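PDB 3GUE: UTP-glucose-1-phosphate uridylyltransferase 2 from Trypanosoma brucei, which probably catalyses the formation of UDP-alpha-D-glucose and diphosphate from UTP and alpha-D-glucose 1-phosphate. Local coordinates for residues K67-A72 with D228-D233; G211-F216 with N309-K314; H236-G241 with R361-V366. All blocks are in the same frame, centred on the assembly; numbering follows the deposited sequence.

How the interactions relate
From the N terminus, residues 67-72 come first. They meet 228-233, which closes interaction 1 over 155 intervening residues. Inside that span lies 211-216, the entry to strand 214-219. Its partner 309-314 comes only after 228-233, so interaction 2 crosses interaction 1. Helix 229-237 then runs on into 236-241, where interaction 3 opens. That contact closes at 361-366, beyond 309-314, so interactions 2 and 3 also cross, whereas 1 and 3 follow in series. Helix 229-237 is thus held near its start by the 67-72 loop and just past its end by 361-363. Interactions 2 and 3 reach the same seven-stranded mixed sheet and touch through Tyr214 with His236 and Asn309 with Gly241.

Interaction 1: residues K67-A72 with D228-D233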
ATOM      1  N   LYS A  67      -4.212  -2.448  30.029  1.00 30.71           N
ATOM      2  CA  LYS A  67      -3.589  -3.740  30.320  1.00 30.80           C
ATOM      3  C   LYS A  67      -4.627  -4.873  30.180  1.00 30.24           C
ATOM      4  O   LYS A  67      -5.837  -4.638  30.300  1.00 29.75           O
ATOM      5  CB  LYS A  67      -2.984  -3.763  31.725  1.00 31.05           C
ATOM      6  CG  LYS A  67      -1.745  -2.856  31.911  1.00 32.57           C
ATOM      7  CD  LYS A  67      -1.130  -2.991  33.293  1.00 31.53           C
ATOM      8  CE  LYS A  67      -1.850  -2.133  34.336  1.00 34.24           C
ATOM      9  NZ  LYS A  67      -1.170  -2.164  35.676  1.00 34.62           N
ATOM     10  N   GLY A  68      -4.145  -6.093  29.938  1.00 29.31           N
ATOM     11  CA  GLY A  68      -5.017  -7.261  29.821  1.00 28.52           C
ATOM     12  C   GLY A  68      -5.449  -7.410  28.379  1.00 27.65           C
ATOM     13  O   GLY A  68      -5.443  -6.424  27.626  1.00 28.17           O
ATOM     14  N   GLU A  69      -5.752  -8.645  27.965  1.00 26.71           N
ATOM     15  CA  GLU A  69      -6.301  -8.895  26.624  1.00 25.88           C
ATOM     16  C   GLU A  69      -7.533  -9.779  26.705  1.00 24.51           C
ATOM     17  O   GLU A  69      -7.637 -10.631  27.573  1.00 24.28           O
ATOM     18  CB  GLU A  69      -5.282  -9.547  25.703  1.00 26.56           C
ATOM     19  CG  GLU A  69      -4.097  -8.656  25.382  1.00 28.52           C
ATOM     20  CD  GLU A  69      -2.958  -9.429  24.788  1.00 31.28           C
ATOM     21  OE1 GLU A  69      -2.934 -10.653  24.979  1.00 35.84           O
ATOM     22  OE2 GLU A  69      -2.074  -8.817  24.145  1.00 32.86           O
ATOM     23  N   ASN A  70      -8.448  -9.559  25.779  1.00 23.20           N
ATOM     24  CA  ASN A  70      -9.607 -10.393  25.634  1.00 23.80           C
ATOM     25  C   ASN A  70      -9.278 -11.397  24.548  1.00 23.69           C
ATOM     26  O   ASN A  70      -9.535 -11.111  23.369  1.00 23.22           O
ATOM     27  CB  ASN A  70     -10.818  -9.540  25.218  1.00 23.41           C
ATOM     28  CG  ASN A  70     -12.147 -10.298  25.334  1.00 24.77           C
ATOM     29  OD1 ASN A  70     -12.165 -11.511  25.543  1.00 23.43           O
ATOM     30  ND2 ASN A  70     -13.267  -9.572  25.185  1.00 23.26           N
ATOM     31  N   THR A  71      -8.718 -12.554  24.946  1.00 24.05           N
ATOM     32  CA  THR A  71      -8.329 -13.629  23.990  1.00 24.61           C
ATOM     33  C   THR A  71      -9.525 -14.132  23.165  1.00 24.22           C
ATOM     34  O   THR A  71      -9.358 -14.538  22.029  1.00 24.02           O
ATOM     35  CB  THR A  71      -7.597 -14.807  24.683  1.00 23.97           C
ATOM     36  OG1 THR A  71      -6.607 -14.283  25.571  1.00 25.52           O
ATOM     37  CG2 THR A  71      -6.887 -15.710  23.660  1.00 25.90           C
ATOM     38  N   ALA A  72     -10.729 -14.064  23.734  1.00 24.42           N
ATOM     39  CA  ALA A  72     -11.963 -14.352  22.994  1.00 24.32           C
ATOM     40  C   ALA A  72     -12.109 -13.567  21.677  1.00 24.95           C
ATOM     41  O   ALA A  72     -12.597 -14.122  20.678  1.00 24.94           O
ATOM     42  CB  ALA A  72     -13.181 -14.161  23.890  1.00 24.97           C
ATOM     43  N   ASP A 228      -2.509  -6.035  16.980  1.00 27.39           N
ATOM     44  CA  ASP A 228      -2.446  -5.597  18.393  1.00 26.50           C
ATOM     45  C   ASP A 228      -3.743  -6.011  19.046  1.00 25.97           C
ATOM     46  O   ASP A 228      -4.788  -5.419  18.767  1.00 25.52           O
ATOM     47  CB  ASP A 228      -2.292  -4.074  18.478  1.00 26.90           C
ATOM     48  CG  ASP A 228      -2.080  -3.557  19.914  1.00 27.24           C
ATOM     49  OD1 ASP A 228      -2.447  -4.201  20.927  1.00 23.97           O
ATOM     50  OD2 ASP A 228      -1.528  -2.448  20.024  1.00 29.88           O
ATOM     51  N   VAL A 229      -3.709  -7.043  19.883  1.00 25.77           N
ATOM     52  CA  VAL A 229      -4.944  -7.452  20.562  1.00 26.54           C
ATOM     53  C   VAL A 229      -5.540  -6.324  21.466  1.00 27.33           C
ATOM     54  O   VAL A 229      -6.761  -6.220  21.588  1.00 26.85           O
ATOM     55  CB  VAL A 229      -4.809  -8.820  21.287  1.00 27.09           C
ATOM     56  CG1 VAL A 229      -6.161  -9.272  21.869  1.00 26.42           C
ATOM     57  CG2 VAL A 229      -4.254  -9.886  20.333  1.00 25.34           C
ATOM     58  N   ARG A 230      -4.695  -5.453  22.029  1.00 27.98           N
ATOM     59  CA  ARG A 230      -5.182  -4.319  22.866  1.00 29.88           C
ATOM     60  C   ARG A 230      -5.925  -3.222  22.047  1.00 29.62           C
ATOM     61  O   ARG A 230      -6.795  -2.525  22.572  1.00 30.17           O
ATOM     62  CB  ARG A 230      -4.054  -3.719  23.745  1.00 29.35           C
ATOM     63  CG  ARG A 230      -3.355  -4.747  24.664  1.00 31.01           C
ATOM     64  CD  ARG A 230      -2.453  -4.091  25.745  1.00 31.70           C
ATOM     65  NE  ARG A 230      -1.155  -3.681  25.207  1.00 38.13           N
ATOM     66  CZ  ARG A 230       0.027  -4.194  25.562  1.00 40.01           C
ATOM     67  NH1 ARG A 230       0.113  -5.152  26.494  1.00 40.60           N
ATOM     68  NH2 ARG A 230       1.140  -3.740  24.979  1.00 38.63           N
ATOM     69  N   LEU A 231      -5.589  -3.102  20.769  1.00 30.01           N
ATOM     70  CA  LEU A 231      -6.295  -2.212  19.852  1.00 29.82           C
ATOM     71  C   LEU A 231      -7.553  -2.892  19.349  1.00 29.48           C
ATOM     72  O   LEU A 231      -8.614  -2.273  19.183  1.00 30.05           O
ATOM     73  CB  LEU A 231      -5.417  -1.861  18.673  1.00 29.84           C
ATOM     74  CG  LEU A 231      -5.942  -0.786  17.713  1.00 29.63           C
ATOM     75  CD1 LEU A 231      -6.396   0.528  18.427  1.00 30.20           C
ATOM     76  CD2 LEU A 231      -4.870  -0.506  16.670  1.00 30.89           C
ATOM     77  N   LEU A 232      -7.432  -4.170  19.085  1.00 28.70           N
ATOM     78  CA  LEU A 232      -8.626  -4.954  18.849  1.00 28.77           C
ATOM     79  C   LEU A 232      -9.629  -4.778  19.982  1.00 27.62           C
ATOM     80  O   LEU A 232     -10.813  -4.540  19.726  1.00 26.54           O
ATOM     81  CB  LEU A 232      -8.283  -6.421  18.639  1.00 28.68           C
ATOM     82  CG  LEU A 232      -9.469  -7.359  18.399  1.00 30.04           C
ATOM     83  CD1 LEU A 232     -10.430  -6.739  17.325  1.00 27.42           C
ATOM     84  CD2 LEU A 232      -8.925  -8.690  17.967  1.00 28.07           C
ATOM     85  N   ASP A 233      -9.154  -4.901  21.223  1.00 27.44           N
ATOM     86  CA  ASP A 233      -9.987  -4.779  22.436  1.00 26.95           C
ATOM     87  C   ASP A 233     -10.720  -3.436  22.419  1.00 26.38           C
ATOM     88  O   ASP A 233     -11.918  -3.380  22.645  1.00 26.47           O
ATOM     89  CB  ASP A 233      -9.124  -4.855  23.712  1.00 27.33           C
ATOM     90  CG  ASP A 233      -8.672  -6.264  24.069  1.00 28.63           C
ATOM     91  OD1 ASP A 233      -9.166  -7.256  23.503  1.00 30.12           O
ATOM     92  OD2 ASP A 233      -7.821  -6.378  24.974  1.00 29.37           O
TER
HETATM   93  O   HOH W   1      -7.298  -4.533  26.529  1.00 31.82           O
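With chi1 of Asp233 at -77°, its CG stands opposite its own carbonyl carbon, and the carboxylate faces the backbone of Asn70. Asn70 CG is anti to its backbone N (chi1 -168°); this turns the amide aside, and CB meets Asp233. The N of Asn70 lies 3.3 Å from both Asp233 OD1 and Asp233 OD2. Both hydrogen bonds are weak; the single N-H is shared between the two oxygens. Asn70 CB touches OD1 of Asp233 at 3.3 Å, and Glu69 CA touches its OD2 at 3.4 Å. A water donates to that same OD2 and to Gly68 O, so it bridges the carboxylate to the loop.

The contact sets the loop between helices 61-64 and 71-74 against the first turn of helix 229-237, in the GT-A type domain of this family. Asp228 is the N-cap of that helix. Its OD1 accepts weak bonds from the N atoms of Arg230 and Leu231, while OD2 forms a salt bridge with Arg371.

The rest is mostly aliphatic. The extended chain of Glu69 runs across Val229 at about a right angle, with Glu69 CB 3.9 Å from Val229 CG1. Glu69 CG meets Arg230 CG at 4.0 Å. The charged ends stay apart: Glu69 OE2 is 4.9 Å from Arg230 NH1, and any attraction is probably mild. Glu69 OE1 has a long, weak ion pair with Arg122, and Arg230 one with Glu65.

Interaction 2: residues G211-F216 with N309-K314; sequences GYRYMF and NLMELK
The side chains of Tyr214 and Asn309 lie on the same face of the sheet, with ring and amide planes 78° apart. Asn309 ND2 comes obliquely to the ring, 3.3 Å from Tyr214 CZ. The phenol OH has its main partner outside, a hydrogen bond with ND1 of His236. The two residues form an antiparallel non-hydrogen-bonded pair where strand 300-309 gives way to helix 310-319.

Leu310, the first residue of that helix, crosses Met215 at about a right angle, and its CD2 rests 3.7 Å from Met215 CB. Helix 203-209 adds leucines to this apolar patch. Arg213 and Met311 run side by side in the same direction. The bend of Arg213 at chi2 (-66°) lays its chain along Met311, whose CE sits over one guanidinium face, offset toward the rim.

The backbone supplies the strong link: Leu310 N donates to Arg213 O at 2.7 Å. Asn309 is the helix N-cap, its OD1 accepting from Glu312 N at 2.9 Å. Bonding to the carbonyl of Arg213, just ahead of strand 214-219, and to an Asn cap therefore occupies two N-H groups of the first helical turn, which is consistent with a defined exit of the helix from strand 300-309.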
ATOM      1  N   GLY A 211     -17.352 -18.112  12.823  1.00 26.90           N
ATOM      2  CA  GLY A 211     -17.418 -17.337  14.053  1.00 26.31           C
ATOM      3  C   GLY A 211     -16.444 -16.171  14.067  1.00 26.03           C
ATOM      4  O   GLY A 211     -16.369 -15.441  15.058  1.00 25.33           O
ATOM      5  N   TYR A 212     -15.690 -16.005  12.976  1.00 26.34           N
ATOM      6  CA  TYR A 212     -14.795 -14.847  12.849  1.00 26.48           C
ATOM      7  C   TYR A 212     -15.610 -13.555  12.642  1.00 26.13           C
ATOM      8  O   TYR A 212     -16.615 -13.570  11.927  1.00 27.42           O
ATOM      9  CB  TYR A 212     -13.736 -15.075  11.755  1.00 26.60           C
ATOM     10  CG  TYR A 212     -12.870 -16.290  12.018  1.00 27.82           C
ATOM     11  CD1 TYR A 212     -11.927 -16.283  13.055  1.00 25.39           C
ATOM     12  CD2 TYR A 212     -13.038 -17.486  11.278  1.00 28.06           C
ATOM     13  CE1 TYR A 212     -11.142 -17.396  13.323  1.00 26.27           C
ATOM     14  CE2 TYR A 212     -12.249 -18.619  11.549  1.00 26.53           C
ATOM     15  CZ  TYR A 212     -11.300 -18.561  12.565  1.00 27.47           C
ATOM     16  OH  TYR A 212     -10.493 -19.643  12.858  1.00 26.95           O
ATOM     17  N   ARG A 213     -15.188 -12.463  13.294  1.00 25.32           N
ATOM     18  CA  ARG A 213     -15.898 -11.190  13.268  1.00 25.87           C
ATOM     19  C   ARG A 213     -14.982 -10.007  12.952  1.00 26.03           C
ATOM     20  O   ARG A 213     -15.468  -8.910  12.722  1.00 26.59           O
ATOM     21  CB  ARG A 213     -16.567 -10.907  14.632  1.00 25.83           C
ATOM     22  CG  ARG A 213     -17.748 -11.781  14.995  1.00 26.43           C
ATOM     23  CD  ARG A 213     -18.945 -11.543  14.039  1.00 24.91           C
ATOM     24  NE  ARG A 213     -20.056 -12.445  14.374  1.00 25.72           N
ATOM     25  CZ  ARG A 213     -20.236 -13.648  13.839  1.00 26.50           C
ATOM     26  NH1 ARG A 213     -19.385 -14.110  12.948  1.00 27.29           N
ATOM     27  NH2 ARG A 213     -21.267 -14.395  14.190  1.00 26.71           N
ATOM     28  N   TYR A 214     -13.667 -10.212  13.001  1.00 26.76           N
ATOM     29  CA  TYR A 214     -12.706  -9.123  12.810  1.00 27.34           C
ATOM     30  C   TYR A 214     -11.589  -9.492  11.851  1.00 28.13           C
ATOM     31  O   TYR A 214     -11.089 -10.638  11.850  1.00 27.71           O
ATOM     32  CB  TYR A 214     -12.120  -8.694  14.160  1.00 27.18           C
ATOM     33  CG  TYR A 214     -13.124  -8.014  15.050  1.00 27.23           C
ATOM     34  CD1 TYR A 214     -13.472  -6.691  14.841  1.00 26.29           C
ATOM     35  CD2 TYR A 214     -13.764  -8.709  16.087  1.00 27.30           C
ATOM     36  CE1 TYR A 214     -14.422  -6.033  15.682  1.00 25.52           C
ATOM     37  CE2 TYR A 214     -14.705  -8.073  16.907  1.00 27.93           C
ATOM     38  CZ  TYR A 214     -15.017  -6.732  16.707  1.00 26.64           C
ATOM     39  OH  TYR A 214     -15.969  -6.100  17.514  1.00 26.68           O
ATOM     40  N   MET A 215     -11.192  -8.513  11.049  1.00 27.35           N
ATOM     41  CA  MET A 215     -10.130  -8.699  10.099  1.00 28.60           C
ATOM     42  C   MET A 215      -9.119  -7.571  10.196  1.00 27.97           C
ATOM     43  O   MET A 215      -9.476  -6.411  10.103  1.00 28.39           O
ATOM     44  CB  MET A 215     -10.670  -8.777   8.670  1.00 27.99           C
ATOM     45  CG  MET A 215      -9.578  -8.816   7.621  1.00 28.91           C
ATOM     46  SD  MET A 215     -10.254  -9.153   5.986  1.00 28.81           S
ATOM     47  CE  MET A 215     -10.864 -10.822   6.204  1.00 27.18           C
ATOM     48  N   PHE A 216      -7.858  -7.952  10.364  1.00 28.01           N
ATOM     49  CA  PHE A 216      -6.745  -7.029  10.261  1.00 27.32           C
ATOM     50  C   PHE A 216      -6.101  -7.081   8.863  1.00 27.94           C
ATOM     51  O   PHE A 216      -5.611  -8.140   8.412  1.00 27.86           O
ATOM     52  CB  PHE A 216      -5.729  -7.276  11.394  1.00 26.91           C
ATOM     53  CG  PHE A 216      -4.514  -6.373  11.320  1.00 26.69           C
ATOM     54  CD1 PHE A 216      -4.641  -5.006  11.534  1.00 26.71           C
ATOM     55  CD2 PHE A 216      -3.257  -6.899  11.046  1.00 27.70           C
ATOM     56  CE1 PHE A 216      -3.558  -4.160  11.444  1.00 25.87           C
ATOM     57  CE2 PHE A 216      -2.120  -6.046  10.960  1.00 26.79           C
ATOM     58  CZ  PHE A 216      -2.284  -4.685  11.163  1.00 27.18           C
ATOM     59  N   ASN A 309     -14.704  -4.820  11.235  1.00 22.36           N
ATOM     60  CA  ASN A 309     -15.673  -5.745  11.783  1.00 22.93           C
ATOM     61  C   ASN A 309     -16.428  -6.351  10.591  1.00 23.48           C
ATOM     62  O   ASN A 309     -17.047  -5.632   9.772  1.00 23.88           O
ATOM     63  CB  ASN A 309     -16.622  -5.040  12.778  1.00 22.40           C
ATOM     64  CG  ASN A 309     -17.662  -5.998  13.401  1.00 22.09           C
ATOM     65  OD1 ASN A 309     -18.452  -6.595  12.702  1.00 21.83           O
ATOM     66  ND2 ASN A 309     -17.626  -6.153  14.705  1.00 21.26           N
ATOM     67  N   LEU A 310     -16.353  -7.675  10.509  1.00 23.49           N
ATOM     68  CA  LEU A 310     -16.806  -8.431   9.360  1.00 23.81           C
ATOM     69  C   LEU A 310     -18.344  -8.500   9.270  1.00 24.04           C
ATOM     70  O   LEU A 310     -18.898  -8.445   8.182  1.00 23.62           O
ATOM     71  CB  LEU A 310     -16.165  -9.822   9.384  1.00 24.33           C
ATOM     72  CG  LEU A 310     -14.643  -9.881   9.206  1.00 27.31           C
ATOM     73  CD1 LEU A 310     -14.176 -11.323   9.305  1.00 30.06           C
ATOM     74  CD2 LEU A 310     -14.257  -9.280   7.847  1.00 27.44           C
ATOM     75  N   MET A 311     -19.003  -8.595  10.420  1.00 24.40           N
ATOM     76  CA  MET A 311     -20.460  -8.575  10.507  1.00 26.07           C
ATOM     77  C   MET A 311     -21.015  -7.199  10.119  1.00 25.74           C
ATOM     78  O   MET A 311     -22.019  -7.124   9.412  1.00 25.63           O
ATOM     79  CB  MET A 311     -20.914  -8.981  11.920  1.00 25.82           C
ATOM     80  CG  MET A 311     -22.443  -9.216  12.095  1.00 27.97           C
ATOM     81  SD  MET A 311     -23.118 -10.489  11.022  1.00 27.37           S
ATOM     82  CE  MET A 311     -23.549 -11.785  12.171  1.00 29.59           C
ATOM     83  N   GLU A 312     -20.382  -6.124  10.595  1.00 25.83           N
ATOM     84  CA  GLU A 312     -20.752  -4.778  10.122  1.00 25.83           C
ATOM     85  C   GLU A 312     -20.578  -4.657   8.597  1.00 25.54           C
ATOM     86  O   GLU A 312     -21.455  -4.134   7.906  1.00 25.28           O
ATOM     87  CB  GLU A 312     -19.975  -3.668  10.835  1.00 25.64           C
ATOM     88  CG  GLU A 312     -20.324  -3.482  12.321  1.00 26.33           C
ATOM     89  CD  GLU A 312     -21.822  -3.334  12.582  1.00 26.73           C
ATOM     90  OE1 GLU A 312     -22.517  -2.691  11.760  1.00 28.63           O
ATOM     91  OE2 GLU A 312     -22.301  -3.866  13.609  1.00 25.35           O
ATOM     92  N   LEU A 313     -19.453  -5.137   8.074  1.00 25.28           N
ATOM     93  CA  LEU A 313     -19.290  -5.185   6.615  1.00 25.01           C
ATOM     94  C   LEU A 313     -20.408  -5.963   5.951  1.00 25.51           C
ATOM     95  O   LEU A 313     -20.967  -5.519   4.943  1.00 25.23           O
ATOM     96  CB  LEU A 313     -17.933  -5.758   6.208  1.00 25.71           C
ATOM     97  CG  LEU A 313     -17.710  -5.851   4.708  1.00 23.33           C
ATOM     98  CD1 LEU A 313     -17.448  -4.467   4.078  1.00 22.94           C
ATOM     99  CD2 LEU A 313     -16.605  -6.877   4.326  1.00 24.24           C
ATOM    100  N   LYS A 314     -20.753  -7.113   6.521  1.00 26.04           N
ATOM    101  CA  LYS A 314     -21.782  -7.952   5.944  1.00 27.70           C
ATOM    102  C   LYS A 314     -23.102  -7.193   5.865  1.00 28.27           C
ATOM    103  O   LYS A 314     -23.756  -7.177   4.816  1.00 28.32           O
ATOM    104  CB  LYS A 314     -21.946  -9.235   6.768  1.00 27.96           C
ATOM    105  CG  LYS A 314     -23.157 -10.071   6.405  1.00 29.51           C
ATOM    106  CD  LYS A 314     -22.961 -10.894   5.135  1.00 32.03           C
ATOM    107  CE  LYS A 314     -24.281 -11.566   4.727  1.00 32.57           C
ATOM    108  NZ  LYS A 314     -24.960 -12.195   5.922  1.00 34.46           N
TER

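Interaction 3: residues H236-G241 with R361-V366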
ATOM      1  N   HIS A 236     -13.515  -3.092  19.587  1.00 22.44           N
ATOM      2  CA  HIS A 236     -14.679  -3.816  20.098  1.00 22.76           C
ATOM      3  C   HIS A 236     -15.471  -3.090  21.233  1.00 22.91           C
ATOM      4  O   HIS A 236     -16.710  -3.048  21.220  1.00 22.69           O
ATOM      5  CB  HIS A 236     -14.198  -5.196  20.557  1.00 21.95           C
ATOM      6  CG  HIS A 236     -15.282  -6.062  21.101  1.00 21.82           C
ATOM      7  ND1 HIS A 236     -16.214  -6.688  20.298  1.00 22.94           N
ATOM      8  CD2 HIS A 236     -15.576  -6.421  22.367  1.00 18.22           C
ATOM      9  CE1 HIS A 236     -17.044  -7.384  21.053  1.00 20.16           C
ATOM     10  NE2 HIS A 236     -16.677  -7.237  22.313  1.00 20.46           N
ATOM     11  N   GLU A 237     -14.752  -2.525  22.197  1.00 23.27           N
ATOM     12  CA  GLU A 237     -15.353  -1.815  23.336  1.00 24.53           C
ATOM     13  C   GLU A 237     -16.114  -0.576  22.897  1.00 24.49           C
ATOM     14  O   GLU A 237     -17.147  -0.259  23.467  1.00 24.61           O
ATOM     15  CB  GLU A 237     -14.279  -1.370  24.337  1.00 24.13           C
ATOM     16  CG  GLU A 237     -13.772  -2.422  25.294  1.00 26.27           C
ATOM     17  CD  GLU A 237     -12.278  -2.262  25.541  1.00 28.43           C
ATOM     18  OE1 GLU A 237     -11.763  -1.121  25.372  1.00 27.33           O
ATOM     19  OE2 GLU A 237     -11.621  -3.286  25.872  1.00 28.91           O
ATOM     20  N   LYS A 238     -15.567   0.137  21.911  1.00 25.96           N
ATOM     21  CA  LYS A 238     -16.241   1.285  21.281  1.00 25.76           C
ATOM     22  C   LYS A 238     -17.219   0.871  20.164  1.00 25.88           C
ATOM     23  O   LYS A 238     -17.785   1.743  19.472  1.00 25.28           O
ATOM     24  CB  LYS A 238     -15.191   2.272  20.720  1.00 26.82           C
ATOM     25  CG  LYS A 238     -14.220   2.842  21.783  1.00 26.67           C
ATOM     26  CD  LYS A 238     -14.900   3.756  22.831  1.00 28.89           C
ATOM     27  CE  LYS A 238     -15.280   5.132  22.257  1.00 28.25           C
ATOM     28  NZ  LYS A 238     -14.169   5.878  21.584  1.00 29.17           N
ATOM     29  N   GLN A 239     -17.392  -0.447  19.978  1.00 25.15           N
ATOM     30  CA  GLN A 239     -18.289  -1.033  18.955  1.00 25.48           C
ATOM     31  C   GLN A 239     -18.076  -0.399  17.569  1.00 25.88           C
ATOM     32  O   GLN A 239     -19.043   0.008  16.889  1.00 25.93           O
ATOM     33  CB  GLN A 239     -19.772  -0.911  19.357  1.00 24.89           C
ATOM     34  CG  GLN A 239     -20.246  -1.640  20.647  1.00 25.37           C
ATOM     35  CD  GLN A 239     -21.436  -0.919  21.308  1.00 26.99           C
ATOM     36  OE1 GLN A 239     -21.413   0.307  21.499  1.00 28.64           O
ATOM     37  NE2 GLN A 239     -22.471  -1.674  21.658  1.00 26.80           N
ATOM     38  N   LEU A 240     -16.810  -0.319  17.155  1.00 26.87           N
ATOM     39  CA  LEU A 240     -16.425   0.286  15.872  1.00 26.60           C
ATOM     40  C   LEU A 240     -16.537  -0.725  14.749  1.00 26.25           C
ATOM     41  O   LEU A 240     -16.238  -1.907  14.968  1.00 26.35           O
ATOM     42  CB  LEU A 240     -14.964   0.754  15.910  1.00 26.85           C
ATOM     43  CG  LEU A 240     -14.457   1.736  16.964  1.00 28.10           C
ATOM     44  CD1 LEU A 240     -13.051   2.149  16.589  1.00 23.92           C
ATOM     45  CD2 LEU A 240     -15.387   2.922  17.045  1.00 26.98           C
ATOM     46  N   GLY A 241     -16.962  -0.261  13.565  1.00 25.07           N
ATOM     47  CA  GLY A 241     -16.954  -1.079  12.360  1.00 25.52           C
ATOM     48  C   GLY A 241     -15.619  -1.038  11.632  1.00 25.90           C
ATOM     49  O   GLY A 241     -15.264  -1.951  10.880  1.00 25.70           O
ATOM     50  N   ARG A 361     -19.778   3.342  12.529  1.00 26.74           N
ATOM     51  CA  ARG A 361     -18.901   3.790  13.608  1.00 26.00           C
ATOM     52  C   ARG A 361     -17.451   3.524  13.211  1.00 26.83           C
ATOM     53  O   ARG A 361     -17.010   2.364  13.144  1.00 25.84           O
ATOM     54  CB  ARG A 361     -19.254   3.074  14.904  1.00 25.94           C
ATOM     55  CG  ARG A 361     -20.662   3.321  15.408  1.00 24.14           C
ATOM     56  CD  ARG A 361     -20.931   2.483  16.640  1.00 24.98           C
ATOM     57  NE  ARG A 361     -19.983   2.855  17.695  1.00 26.44           N
ATOM     58  CZ  ARG A 361     -20.178   3.879  18.518  1.00 27.51           C
ATOM     59  NH1 ARG A 361     -21.300   4.598  18.411  1.00 28.84           N
ATOM     60  NH2 ARG A 361     -19.271   4.174  19.440  1.00 25.58           N
ATOM     61  N   SER A 362     -16.719   4.600  12.930  1.00 26.43           N
ATOM     62  CA  SER A 362     -15.366   4.478  12.456  1.00 27.50           C
ATOM     63  C   SER A 362     -14.454   5.440  13.214  1.00 27.69           C
ATOM     64  O   SER A 362     -14.906   6.461  13.726  1.00 28.75           O
ATOM     65  CB  SER A 362     -15.295   4.664  10.932  1.00 27.20           C
ATOM     66  OG  SER A 362     -15.346   6.024  10.581  1.00 29.73           O
ATOM     67  N   GLU A 363     -13.176   5.104  13.311  1.00 28.09           N
ATOM     68  CA  GLU A 363     -12.221   5.936  14.023  1.00 27.96           C
ATOM     69  C   GLU A 363     -10.841   5.803  13.396  1.00 27.79           C
ATOM     70  O   GLU A 363     -10.524   4.783  12.759  1.00 28.02           O
ATOM     71  CB  GLU A 363     -12.159   5.527  15.497  1.00 27.63           C
ATOM     72  CG  GLU A 363     -13.341   6.029  16.376  1.00 29.34           C
ATOM     73  CD  GLU A 363     -13.064   5.969  17.876  1.00 29.35           C
ATOM     74  OE1 GLU A 363     -11.914   5.719  18.261  1.00 31.79           O
ATOM     75  OE2 GLU A 363     -14.000   6.184  18.674  1.00 32.86           O
ATOM     76  N   ALA A 364     -10.026   6.840  13.577  1.00 26.99           N
ATOM     77  CA  ALA A 364      -8.613   6.770  13.279  1.00 26.64           C
ATOM     78  C   ALA A 364      -7.837   7.023  14.584  1.00 26.71           C
ATOM     79  O   ALA A 364      -8.217   7.890  15.387  1.00 27.26           O
ATOM     80  CB  ALA A 364      -8.258   7.796  12.238  1.00 26.96           C
ATOM     81  N   VAL A 365      -6.755   6.275  14.794  1.00 26.33           N
ATOM     82  CA  VAL A 365      -5.906   6.417  15.997  1.00 25.52           C
ATOM     83  C   VAL A 365      -4.443   6.572  15.615  1.00 26.29           C
ATOM     84  O   VAL A 365      -3.958   5.861  14.719  1.00 26.43           O
ATOM     85  CB  VAL A 365      -6.041   5.156  16.901  1.00 25.29           C
ATOM     86  CG1 VAL A 365      -5.267   5.316  18.261  1.00 26.18           C
ATOM     87  CG2 VAL A 365      -7.487   4.805  17.119  1.00 25.03           C
ATOM     88  N   VAL A 366      -3.710   7.457  16.295  1.00 26.00           N
ATOM     89  CA  VAL A 366      -2.272   7.593  16.000  1.00 25.67           C
ATOM     90  C   VAL A 366      -1.431   6.486  16.642  1.00 25.87           C
ATOM     91  O   VAL A 366      -1.489   6.284  17.856  1.00 26.47           O
ATOM     92  CB  VAL A 366      -1.681   8.993  16.362  1.00 25.79           C
ATOM     93  CG1 VAL A 366      -0.287   9.125  15.750  1.00 24.87           C
ATOM     94  CG2 VAL A 366      -2.574  10.108  15.863  1.00 24.79           C
TER
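Arg361 grips the carbonyl of Lys238 side-on with two nitrogens. Its NH2 lies 2.8 Å from Lys238 O and its NE 3.0 Å from the same atom, so one oxygen takes both N-H groups. The NE comes in the carbonyl plane, and the NH2 is tilted 24° from it. A bend at chi3 (61°) brings the guanidinium edge to Lys238 O. A backbone-to-backbone bond also joins the segments: Gly241 N donates to Arg361 O at 2.7 Å.

Here helix 229-237 ends in a Schellman motif, with Gln239 at positive phi. The chain then passes through Leu240 and Gly241 into strand 242-248. Strand 362-366 runs parallel to that strand at the edge of the mixed sheet, and Glu363 bonds to Phe242 and Met244 by its backbone.

Lys238, bent at chi2, chi3 and chi4, crosses Glu363 at about a right angle. Its NZ makes a salt bridge with Glu363 OE2 at 2.9 Å, using the syn lone pair of that oxygen. Tyr234 OH is hydrogen-bonded to both Lys238 NZ and Glu363 OE1, so each carboxylate oxygen has a partner. Leu240 packs against the aliphatic part of Glu363, with Leu240 CD1 3.7 Å from Glu363 CB and Leu240 CD2 3.8 Å from Glu363 CG.

The guanidinium sits at a carbonyl of the turn that ends the helix, where its positive charge should suit the helix dipole. Lys238 and Glu363 pair their charges beside Tyr234. Both sets tie the turn after the helix to the edge strand and the residue before it.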